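Long-range contacts in pyruvate kinase (PDB 4DRS), which probably catalyses the last step of glycolysis, transferring the phosphoryl group of phosphoenolpyruvate to ADP to yield pyruvate and ATP: residues Ile268-Asn273 against Met291-Asp296; Ser282-Ser287 against Ala320-Val325; Ile66-Ser71 against Phe370-Val375; Lys227-Phe232 against Val459-Lys464. All blocks are in the same frame, centred on the assembly; numbering follows the deposited sequence.

Interaction 1 (Ile268-Asn273 against Met291-Asp296); sequences ISKIEN and MVARGD
K270 and M291 lie side by side on one face of the barrel sheet and point the same way. K270 CB sits near M291 O. K270 CG then comes to 3.7 Å from M291 SD and as near to M291 CB. K270 CD and CE run on along the same sulfur, each about 4.0 Å from M291 SD. K270 NZ forms a salt bridge with E272 OE2 at 3.6 Å, another with D109, and a hydrogen bond with S236 OG. The bend at chi3 (65°) turns CE toward E272 OE2, and NZ lies a little beyond. The thioether thus flanks the apolar part of the lysine, while its tip has two carboxylates and one hydroxyl as partners. M291 CB also touches I268 CG2.

The backbones pair in parallel. M291 N bonds to S269 O at 2.8 Å, and I271 N bonds to M291 O at 2.9 Å, almost in line with the carbonyl. A293 N to I271 O is weak. Past the strand ends, D296 N binds E272 O at 2.7 Å, so the two segments stay joined into the loops. A water accepts from G295 N and donates weakly to E272 OE1, while E272 OE2 takes the backbone N-H of F237. R74, an ADP-binding residue of this protein although none is bound to this chain, has its side chain about 4 Å from that of K270.

Strand 266-271 lies between strand 232-235 and strand 289-293 in the closed barrel. A234 touches K270 and M291 on their face. I271 and V292 point the other way, onto helices 280-286 and 306-320.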
# COMPACT_ATOMS: atom_id res chain seq x y z
N ILE A 268 -27.18 -21.53 -13.93
CA ILE A 268 -26.94 -20.10 -13.81
C ILE A 268 -28.21 -19.46 -13.28
O ILE A 268 -29.23 -19.43 -13.97
CB ILE A 268 -26.50 -19.50 -15.16
CG1 ILE A 268 -25.21 -20.20 -15.63
CG2 ILE A 268 -26.30 -17.99 -15.06
CD1 ILE A 268 -24.83 -19.89 -17.06
N SER A 269 -28.16 -18.98 -12.04
CA SER A 269 -29.35 -18.41 -11.41
C SER A 269 -29.49 -16.94 -11.76
O SER A 269 -28.53 -16.17 -11.67
CB SER A 269 -29.30 -18.61 -9.91
OG SER A 269 -29.37 -19.99 -9.58
N LYS A 270 -30.70 -16.57 -12.18
CA LYS A 270 -31.02 -15.20 -12.55
C LYS A 270 -31.64 -14.48 -11.37
O LYS A 270 -32.70 -14.86 -10.86
CB LYS A 270 -31.98 -15.17 -13.74
CG LYS A 270 -31.37 -15.70 -15.03
CD LYS A 270 -32.43 -16.02 -16.07
CE LYS A 270 -33.18 -14.77 -16.52
NZ LYS A 270 -34.28 -15.13 -17.45
N ILE A 271 -30.95 -13.43 -10.91
CA ILE A 271 -31.45 -12.56 -9.88
C ILE A 271 -32.28 -11.49 -10.57
O ILE A 271 -31.75 -10.62 -11.26
CB ILE A 271 -30.31 -11.95 -9.04
CG1 ILE A 271 -29.33 -13.04 -8.56
CG2 ILE A 271 -30.86 -11.12 -7.88
CD1 ILE A 271 -29.97 -14.16 -7.76
N GLU A 272 -33.60 -11.57 -10.39
CA GLU A 272 -34.54 -10.74 -11.13
C GLU A 272 -35.54 -10.03 -10.22
O GLU A 272 -36.46 -9.36 -10.71
CB GLU A 272 -35.33 -11.61 -12.12
CG GLU A 272 -34.52 -12.19 -13.26
CD GLU A 272 -35.38 -12.89 -14.28
OE1 GLU A 272 -36.00 -12.20 -15.12
OE2 GLU A 272 -35.43 -14.14 -14.24
N ASN A 273 -35.39 -10.19 -8.91
CA ASN A 273 -36.28 -9.53 -7.95
C ASN A 273 -35.66 -9.37 -6.57
O ASN A 273 -34.55 -9.86 -6.32
CB ASN A 273 -37.65 -10.24 -7.88
CG ASN A 273 -37.57 -11.64 -7.30
OD1 ASN A 273 -36.55 -12.07 -6.75
ND2 ASN A 273 -38.68 -12.36 -7.41
N MET A 291 -26.67 -14.68 -13.15
CA MET A 291 -27.05 -13.68 -14.14
C MET A 291 -27.83 -12.55 -13.46
O MET A 291 -28.78 -12.80 -12.72
CB MET A 291 -27.90 -14.31 -15.25
CG MET A 291 -28.25 -13.36 -16.39
SD MET A 291 -29.35 -14.08 -17.64
CE MET A 291 -28.35 -15.44 -18.27
N VAL A 292 -27.39 -11.32 -13.70
CA VAL A 292 -28.11 -10.14 -13.25
C VAL A 292 -28.94 -9.63 -14.41
O VAL A 292 -28.40 -9.21 -15.44
CB VAL A 292 -27.15 -9.04 -12.76
CG1 VAL A 292 -27.93 -7.81 -12.31
CG2 VAL A 292 -26.27 -9.57 -11.63
N ALA A 293 -30.27 -9.69 -14.25
CA ALA A 293 -31.20 -9.34 -15.32
C ALA A 293 -32.32 -8.40 -14.85
O ALA A 293 -32.56 -8.26 -13.66
CB ALA A 293 -31.79 -10.60 -15.96
N ARG A 294 -33.00 -7.79 -15.83
CA ARG A 294 -34.02 -6.77 -15.60
C ARG A 294 -35.14 -7.23 -14.65
O ARG A 294 -35.35 -6.63 -13.59
CB ARG A 294 -34.59 -6.29 -16.95
CG ARG A 294 -35.06 -4.84 -16.97
CD ARG A 294 -34.57 -4.12 -18.23
NE ARG A 294 -35.02 -2.72 -18.28
CZ ARG A 294 -34.52 -1.79 -19.09
NH1 ARG A 294 -33.54 -2.08 -19.94
NH2 ARG A 294 -35.01 -0.56 -19.06
N GLY A 295 -35.84 -8.29 -15.04
CA GLY A 295 -36.93 -8.87 -14.23
C GLY A 295 -37.89 -7.86 -13.63
O GLY A 295 -38.32 -6.92 -14.30
N ASP A 296 -38.20 -8.05 -12.35
CA ASP A 296 -39.13 -7.19 -11.62
C ASP A 296 -38.42 -6.17 -10.73
O ASP A 296 -39.07 -5.25 -10.21
CB ASP A 296 -40.07 -8.03 -10.76
CG ASP A 296 -41.14 -8.73 -11.57
OD1 ASP A 296 -41.46 -8.25 -12.69
OD2 ASP A 296 -41.67 -9.76 -11.09
O HOH W 1 -35.96 -9.90 -17.53

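Interaction 2 (Ser282-Ser287 against Ala320-Val325); sequences SICSES and AGKPVV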
# COMPACT_ATOMS: atom_id res chain seq x y z
N SER A 282 -26.79 -17.15 -0.53
CA SER A 282 -27.24 -18.53 -0.59
C SER A 282 -27.33 -19.02 -2.04
O SER A 282 -26.82 -20.09 -2.39
CB SER A 282 -28.59 -18.64 0.13
OG SER A 282 -29.22 -19.88 -0.12
N ILE A 283 -27.97 -18.21 -2.89
CA ILE A 283 -28.15 -18.55 -4.30
C ILE A 283 -26.81 -18.67 -5.02
O ILE A 283 -26.55 -19.68 -5.70
CB ILE A 283 -29.06 -17.51 -5.00
CG1 ILE A 283 -30.45 -17.51 -4.35
CG2 ILE A 283 -29.16 -17.81 -6.49
CD1 ILE A 283 -31.27 -16.27 -4.61
N CYS A 284 -25.95 -17.67 -4.85
CA CYS A 284 -24.62 -17.64 -5.44
C CYS A 284 -23.78 -18.84 -5.00
O CYS A 284 -23.10 -19.47 -5.81
CB CYS A 284 -23.90 -16.34 -5.07
SG CYS A 284 -22.21 -16.20 -5.69
N SER A 285 -23.85 -19.16 -3.71
CA SER A 285 -23.13 -20.29 -3.13
C SER A 285 -23.60 -21.65 -3.69
O SER A 285 -22.81 -22.57 -3.84
CB SER A 285 -23.29 -20.26 -1.61
OG SER A 285 -22.71 -21.40 -1.01
N GLU A 286 -24.90 -21.76 -4.00
CA GLU A 286 -25.46 -23.00 -4.54
C GLU A 286 -25.25 -23.16 -6.05
O GLU A 286 -25.16 -24.28 -6.55
CB GLU A 286 -26.97 -23.09 -4.24
CG GLU A 286 -27.34 -22.96 -2.77
CD GLU A 286 -27.38 -24.28 -2.04
OE1 GLU A 286 -26.33 -24.97 -1.96
OE2 GLU A 286 -28.46 -24.64 -1.54
N SER A 287 -25.17 -22.04 -6.77
CA SER A 287 -25.20 -22.05 -8.23
C SER A 287 -23.81 -22.22 -8.87
O SER A 287 -22.80 -22.11 -8.19
CB SER A 287 -25.87 -20.78 -8.75
OG SER A 287 -27.15 -20.61 -8.17
N ALA A 320 -16.09 -14.97 -4.98
CA ALA A 320 -16.44 -16.39 -4.91
C ALA A 320 -15.88 -17.20 -6.07
O ALA A 320 -15.89 -18.43 -6.04
CB ALA A 320 -17.95 -16.57 -4.82
N GLY A 321 -15.39 -16.52 -7.10
CA GLY A 321 -14.92 -17.19 -8.30
C GLY A 321 -16.03 -17.86 -9.08
O GLY A 321 -15.80 -18.88 -9.74
N LYS A 322 -17.24 -17.31 -9.00
CA LYS A 322 -18.37 -17.79 -9.79
C LYS A 322 -18.59 -16.84 -10.97
O LYS A 322 -18.63 -15.63 -10.78
CB LYS A 322 -19.65 -17.85 -8.94
CG LYS A 322 -19.64 -18.85 -7.80
CD LYS A 322 -19.88 -20.27 -8.28
CE LYS A 322 -19.76 -21.27 -7.14
NZ LYS A 322 -20.93 -21.20 -6.22
N PRO A 323 -18.73 -17.39 -12.19
CA PRO A 323 -18.96 -16.52 -13.36
C PRO A 323 -20.23 -15.70 -13.20
O PRO A 323 -21.23 -16.21 -12.69
CB PRO A 323 -19.12 -17.52 -14.52
CG PRO A 323 -18.62 -18.83 -14.01
CD PRO A 323 -18.79 -18.82 -12.52
N VAL A 324 -20.18 -14.43 -13.59
CA VAL A 324 -21.35 -13.55 -13.52
C VAL A 324 -21.66 -12.92 -14.87
O VAL A 324 -20.77 -12.42 -15.57
CB VAL A 324 -21.21 -12.47 -12.42
CG1 VAL A 324 -20.03 -11.53 -12.70
CG2 VAL A 324 -22.50 -11.68 -12.26
N VAL A 325 -22.94 -12.96 -15.23
CA VAL A 325 -23.43 -12.46 -16.51
C VAL A 325 -24.23 -11.18 -16.29
O VAL A 325 -25.21 -11.18 -15.54
CB VAL A 325 -24.31 -13.51 -17.22
CG1 VAL A 325 -24.78 -13.00 -18.58
CG2 VAL A 325 -23.57 -14.83 -17.36
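The flat groups of this contact are peptide carbonyls at the end of helix 280-286, and K322 NZ meets two of them closely. K322 NZ lies in the carbonyl plane of C284, 2.8 Å from C284 O, with a C=O...N angle of 147°. K322 NZ stands almost in line with the carbonyl of S287, 2.9 Å from S287 O. A third bond, from K322 NZ to S285 O, is weak at 3.3 Å. The carbonyl of I283 is approached differently: S287 OG lies above its plane, 2.7 Å from I283 O. That oxygen also accepts from S287 N, so the hydroxyl and the amide of one residue both grip it.

The bend of K322 at chi2 (-78°) brings CD and CE past S287 O, and that at chi4 (73°) sets NZ among the carbonyls. Lower down, K322 CG lies 4.3 Å from C284 SG. C284 SG also touches A320 CB at 4.4 Å, a loose apolar contact beside the polar one.

K322 NZ thus hydrogen-bonds to carbonyls at the C-terminal end of helix 280-286. The positive charge probably also gains from the negative end of the helix dipole. G321, with positive phi, closes helix 306-320 in a Schellman motif and turns the chain toward strand 324-327. Helix 280-286 is thereby tied to the turn between helix 306-320 and the next strand, within the eight-stranded alpha/beta barrel of pyruvate kinase.

Interaction 3 (Ile66-Ser71 against Phe370-Val375); sequences IDKGMS and FPFDAV
K68 lays the base of its side chain over V375. K68 CB lies 3.6 Å from V375 CG1, the tightest point of the contact. V375 CG1 stands anti to its own backbone N (chi1 -175°), and this turns the methyl into the end of helix 59-68. V375 CG1 also meets backbone atoms there: K68 O at 3.7 Å, G69 N at 4.0 Å and, more loosely, M70 N. V375 therefore packs on the polypeptide of the helix end as much as on a side chain.

The rest of K68 passes across F372. The two side chains cross at about a right angle. K68 CG lies at the edge of the F372 ring, near its plane, so the lysine is not stacked on it. K68 CG and CD are each 3.9 Å from F372 O, and K68 CE reaches F372 CB at 4.0 Å. A bend at chi2 (-69°) carries the chain along this course. The ammonium makes no salt bridge across the contact: K68 NZ stays 6.5 Å from D373 OD1, although the charges are opposite. No hydrogen bond joins the two segments. The contact is one of van der Waals packing, with the lysine used through its methylene groups.

G69 closes helix 59-68 with positive phi in a Schellman motif, and the chain then turns toward strand 72-76. Helix 371-386 comes after strand 358-361, the last of the barrel, and the short helix 363-366. Helix 59-68 follows strand 47-51, the first. The contact packs these two outer helices together where the barrel closes. L65 also touches V375, S61 touches F372, and L361 of the last strand lies against V375.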
# COMPACT_ATOMS: atom_id res chain seq x y z
N ILE A 66 -21.02 -15.70 -34.65
CA ILE A 66 -19.75 -16.26 -34.20
C ILE A 66 -18.58 -15.35 -34.62
O ILE A 66 -17.71 -15.04 -33.80
CB ILE A 66 -19.54 -17.71 -34.71
CG1 ILE A 66 -20.67 -18.62 -34.20
CG2 ILE A 66 -18.17 -18.25 -34.28
CD1 ILE A 66 -20.71 -20.00 -34.83
N ASP A 67 -18.58 -14.92 -35.88
CA ASP A 67 -17.52 -14.06 -36.41
C ASP A 67 -17.44 -12.71 -35.69
O ASP A 67 -16.36 -12.13 -35.56
CB ASP A 67 -17.68 -13.84 -37.91
CG ASP A 67 -17.29 -15.07 -38.73
OD1 ASP A 67 -16.67 -16.01 -38.16
OD2 ASP A 67 -17.59 -15.10 -39.94
N LYS A 68 -18.59 -12.22 -35.23
CA LYS A 68 -18.66 -10.94 -34.54
C LYS A 68 -18.28 -11.07 -33.06
O LYS A 68 -17.95 -10.08 -32.41
CB LYS A 68 -20.06 -10.32 -34.67
CG LYS A 68 -20.62 -10.21 -36.09
CD LYS A 68 -19.87 -9.20 -36.94
CE LYS A 68 -20.40 -9.19 -38.37
NZ LYS A 68 -19.55 -8.37 -39.27
N GLY A 69 -18.34 -12.29 -32.53
CA GLY A 69 -17.88 -12.54 -31.16
C GLY A 69 -18.75 -13.36 -30.22
O GLY A 69 -18.46 -13.42 -29.03
N MET A 70 -19.80 -13.99 -30.74
CA MET A 70 -20.70 -14.79 -29.89
C MET A 70 -19.97 -15.99 -29.27
O MET A 70 -19.39 -16.80 -29.98
CB MET A 70 -21.95 -15.26 -30.65
CG MET A 70 -22.89 -16.13 -29.83
SD MET A 70 -24.35 -16.74 -30.71
CE MET A 70 -23.60 -17.80 -31.95
N SER A 71 -20.01 -16.07 -27.94
CA SER A 71 -19.44 -17.21 -27.21
C SER A 71 -20.52 -18.24 -26.92
O SER A 71 -20.29 -19.45 -27.02
CB SER A 71 -18.83 -16.76 -25.88
OG SER A 71 -17.88 -15.73 -26.06
N PHE A 370 -30.75 -4.76 -36.59
CA PHE A 370 -29.30 -4.81 -36.80
C PHE A 370 -28.58 -5.71 -35.78
O PHE A 370 -27.90 -5.21 -34.88
CB PHE A 370 -28.71 -3.39 -36.78
CG PHE A 370 -29.35 -2.45 -37.77
CD1 PHE A 370 -28.93 -2.43 -39.10
CD2 PHE A 370 -30.37 -1.59 -37.38
CE1 PHE A 370 -29.53 -1.57 -40.02
CE2 PHE A 370 -30.96 -0.72 -38.29
CZ PHE A 370 -30.54 -0.72 -39.61
N PRO A 371 -28.74 -7.04 -35.92
CA PRO A 371 -28.16 -8.00 -34.98
C PRO A 371 -26.63 -8.07 -35.04
O PRO A 371 -25.98 -8.14 -33.99
CB PRO A 371 -28.77 -9.34 -35.41
CG PRO A 371 -29.89 -9.00 -36.34
CD PRO A 371 -29.47 -7.73 -37.00
N PHE A 372 -26.08 -8.05 -36.25
CA PHE A 372 -24.63 -8.18 -36.45
C PHE A 372 -23.84 -6.95 -35.99
O PHE A 372 -22.77 -7.09 -35.39
CB PHE A 372 -24.31 -8.49 -37.91
CG PHE A 372 -24.98 -9.72 -38.43
CD1 PHE A 372 -24.46 -10.98 -38.14
CD2 PHE A 372 -26.14 -9.64 -39.20
CE1 PHE A 372 -25.08 -12.13 -38.61
CE2 PHE A 372 -26.76 -10.78 -39.68
CZ PHE A 372 -26.23 -12.02 -39.38
N ASP A 373 -24.38 -5.77 -36.26
CA ASP A 373 -23.77 -4.51 -35.84
C ASP A 373 -23.59 -4.42 -34.32
O ASP A 373 -22.53 -4.03 -33.83
CB ASP A 373 -24.59 -3.31 -36.34
CG ASP A 373 -24.49 -3.12 -37.84
OD1 ASP A 373 -23.37 -3.20 -38.39
OD2 ASP A 373 -25.55 -2.87 -38.48
N ALA A 374 -24.64 -4.81 -33.58
CA ALA A 374 -24.64 -4.75 -32.12
C ALA A 374 -23.54 -5.58 -31.47
O ALA A 374 -22.76 -5.06 -30.66
CB ALA A 374 -26.01 -5.15 -31.57
N VAL A 375 -23.46 -6.86 -31.83
CA VAL A 375 -22.44 -7.77 -31.32
C VAL A 375 -21.05 -7.20 -31.54
O VAL A 375 -20.22 -7.19 -30.63
CB VAL A 375 -22.53 -9.16 -31.98
CG1 VAL A 375 -21.53 -10.12 -31.34
CG2 VAL A 375 -23.93 -9.73 -31.86

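Interaction 4 (Lys227-Phe232 against Val459-Lys464); sequences KYNLDF and VARGLK. With SO4 (sulfate ion), chain D.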
# COMPACT_ATOMS: atom_id res chain seq x y z
N LYS A 227 -31.88 -33.71 -22.61
CA LYS A 227 -32.09 -34.58 -23.76
C LYS A 227 -31.11 -34.25 -24.90
O LYS A 227 -30.47 -35.15 -25.44
CB LYS A 227 -33.54 -34.48 -24.25
CG LYS A 227 -33.89 -35.49 -25.34
CD LYS A 227 -35.32 -35.32 -25.82
CE LYS A 227 -35.58 -36.19 -27.04
NZ LYS A 227 -37.04 -36.30 -27.36
N TYR A 228 -30.99 -32.97 -25.24
CA TYR A 228 -30.13 -32.56 -26.34
C TYR A 228 -28.74 -32.10 -25.89
O TYR A 228 -27.99 -31.51 -26.69
CB TYR A 228 -30.81 -31.50 -27.20
CG TYR A 228 -32.14 -31.96 -27.76
CD1 TYR A 228 -32.24 -33.17 -28.45
CD2 TYR A 228 -33.29 -31.19 -27.61
CE1 TYR A 228 -33.46 -33.60 -28.96
CE2 TYR A 228 -34.51 -31.61 -28.11
CZ TYR A 228 -34.58 -32.81 -28.79
OH TYR A 228 -35.79 -33.24 -29.29
N ASN A 229 -28.39 -32.36 -24.63
CA ASN A 229 -27.04 -32.13 -24.13
C ASN A 229 -26.60 -30.65 -24.19
O ASN A 229 -25.51 -30.32 -24.68
CB ASN A 229 -26.05 -33.03 -24.89
CG ASN A 229 -24.71 -33.17 -24.20
OD1 ASN A 229 -24.59 -32.93 -23.00
ND2 ASN A 229 -23.69 -33.56 -24.95
N LEU A 230 -27.45 -29.75 -23.71
CA LEU A 230 -27.12 -28.33 -23.64
C LEU A 230 -26.10 -28.04 -22.52
O LEU A 230 -25.81 -28.90 -21.70
CB LEU A 230 -28.39 -27.47 -23.50
CG LEU A 230 -29.07 -27.05 -24.82
CD1 LEU A 230 -29.58 -28.24 -25.62
CD2 LEU A 230 -30.21 -26.07 -24.56
N ASP A 231 -25.56 -26.83 -22.51
CA ASP A 231 -24.45 -26.50 -21.62
C ASP A 231 -24.83 -25.67 -20.39
O ASP A 231 -24.18 -25.77 -19.34
CB ASP A 231 -23.36 -25.80 -22.41
CG ASP A 231 -23.03 -26.53 -23.69
OD1 ASP A 231 -22.45 -27.64 -23.60
OD2 ASP A 231 -23.36 -26.00 -24.78
N PHE A 232 -25.88 -24.86 -20.52
CA PHE A 232 -26.31 -23.99 -19.43
C PHE A 232 -27.83 -23.97 -19.29
O PHE A 232 -28.56 -24.04 -20.28
CB PHE A 232 -25.79 -22.56 -19.64
CG PHE A 232 -24.33 -22.48 -19.99
CD1 PHE A 232 -23.36 -22.57 -19.00
CD2 PHE A 232 -23.93 -22.32 -21.31
CE1 PHE A 232 -22.01 -22.51 -19.33
CE2 PHE A 232 -22.59 -22.25 -21.64
CZ PHE A 232 -21.62 -22.34 -20.65
N VAL A 459 -16.67 -29.83 -21.86
CA VAL A 459 -15.84 -28.99 -20.99
C VAL A 459 -15.53 -27.65 -21.66
O VAL A 459 -15.66 -26.60 -21.03
CB VAL A 459 -14.53 -29.72 -20.58
CG1 VAL A 459 -13.54 -28.76 -19.93
CG2 VAL A 459 -14.85 -30.88 -19.64
N ALA A 460 -15.16 -27.69 -22.93
CA ALA A 460 -14.89 -26.47 -23.69
C ALA A 460 -16.11 -25.54 -23.76
O ALA A 460 -15.98 -24.33 -23.55
CB ALA A 460 -14.39 -26.82 -25.09
N ARG A 461 -17.30 -26.09 -24.02
CA ARG A 461 -18.52 -25.28 -24.08
C ARG A 461 -18.86 -24.68 -22.73
O ARG A 461 -19.35 -23.56 -22.65
CB ARG A 461 -19.71 -26.10 -24.57
CG ARG A 461 -19.62 -26.59 -26.01
CD ARG A 461 -20.82 -27.47 -26.32
NE ARG A 461 -20.36 -28.71 -26.91
CZ ARG A 461 -20.61 -29.93 -26.44
NH1 ARG A 461 -21.35 -30.11 -25.36
NH2 ARG A 461 -20.11 -30.97 -27.08
N GLY A 462 -18.60 -25.45 -21.67
CA GLY A 462 -18.86 -25.00 -20.31
C GLY A 462 -18.03 -23.78 -19.97
O GLY A 462 -18.47 -22.91 -19.21
N LEU A 463 -16.83 -23.70 -20.55
CA LEU A 463 -15.90 -22.62 -20.27
C LEU A 463 -16.20 -21.33 -21.03
O LEU A 463 -15.48 -20.33 -20.88
CB LEU A 463 -14.46 -23.07 -20.56
CG LEU A 463 -13.80 -24.02 -19.55
CD1 LEU A 463 -12.51 -24.58 -20.14
CD2 LEU A 463 -13.52 -23.33 -18.22
N LYS A 464 -17.26 -21.33 -21.82
CA LYS A 464 -17.59 -20.18 -22.65
C LYS A 464 -18.22 -19.03 -21.86
O LYS A 464 -18.51 -17.98 -22.43
CB LYS A 464 -18.45 -20.58 -23.85
CG LYS A 464 -17.74 -21.49 -24.85
CD LYS A 464 -16.26 -21.15 -25.06
CE LYS A 464 -16.05 -19.84 -25.80
NZ LYS A 464 -14.70 -19.26 -25.51
S SO4 D . -12.75 -20.16 -28.58
O1 SO4 D . -11.72 -20.76 -29.45
O2 SO4 D . -12.35 -18.79 -28.18
O3 SO4 D . -14.02 -20.09 -29.34
O4 SO4 D . -12.91 -21.00 -27.37
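One salt bridge joins the segments, between D231 and R461. R461 NH1 donates to D231 OD1 at 3.2 Å, nearly straight at 173°. The acceptor uses its syn lone pair and lies only 4° out of the guanidinium plane, at its edge. The pair has a single bond, and the carboxylate is turned against the guanidinium. D231 OD2 is held separately by the backbone N-H of I106. R461 NH2 binds a glycerol, probably from the crystallisation liquor.

Close packing backs the salt bridge. The arginine runs across the carboxylate, with R461 CD 3.2 Å from D231 OD1 and R461 CB 3.3 Å from the same oxygen. Its chi3 of -130° bends the chain, bringing NH1 back to this oxygen. N229 ND2 comes to 4.2 Å from R461 NH1 without a bond, its amide nearly perpendicular to the guanidinium.

The aromatic contact belongs to F232. F232 CZ points at the last turn of helix 457-462, 3.3 Å from R461 O and 3.5 Å from G462 O. The oxygen of G462 lies at the ring edge, in plane. D231 CB rests on one face of the same ring.

A sulfate, probably from the crystallisation liquor, is bound on the helix side. K464 NZ donates to sulfate O4 at 3.1 Å, and K470 NZ, T103 N and T471 N also bind this sulfate.

F232 begins a barrel strand, so the contact lies at the N-terminal end of the barrel. It is an interface between two domains of pyruvate kinase, the TIM barrel and the C-terminal alpha/beta domain.

Interactions 1 and 2 share the barrel sheet and touch directly. S269 OG and S287 OG are 2.7 Å apart, a probable hydrogen bond, and V292 N reaches V325 O at 2.9 Å. Interaction 4 meets interaction 1 through I268 CD1 and F232 CD1, 3.6 Å apart. It meets interaction 3 where S71 CB packs 3.7 Å from K464 O. Interactions 2 and 3 are the most separated, with centres about 27 Å apart on opposite sides of the chain's centre. Interaction 1 comes nearest to the ADP site, through K270 beside R74. F232 of interaction 4 and M70 of interaction 3 each have side chains about 8 Å from that of R74.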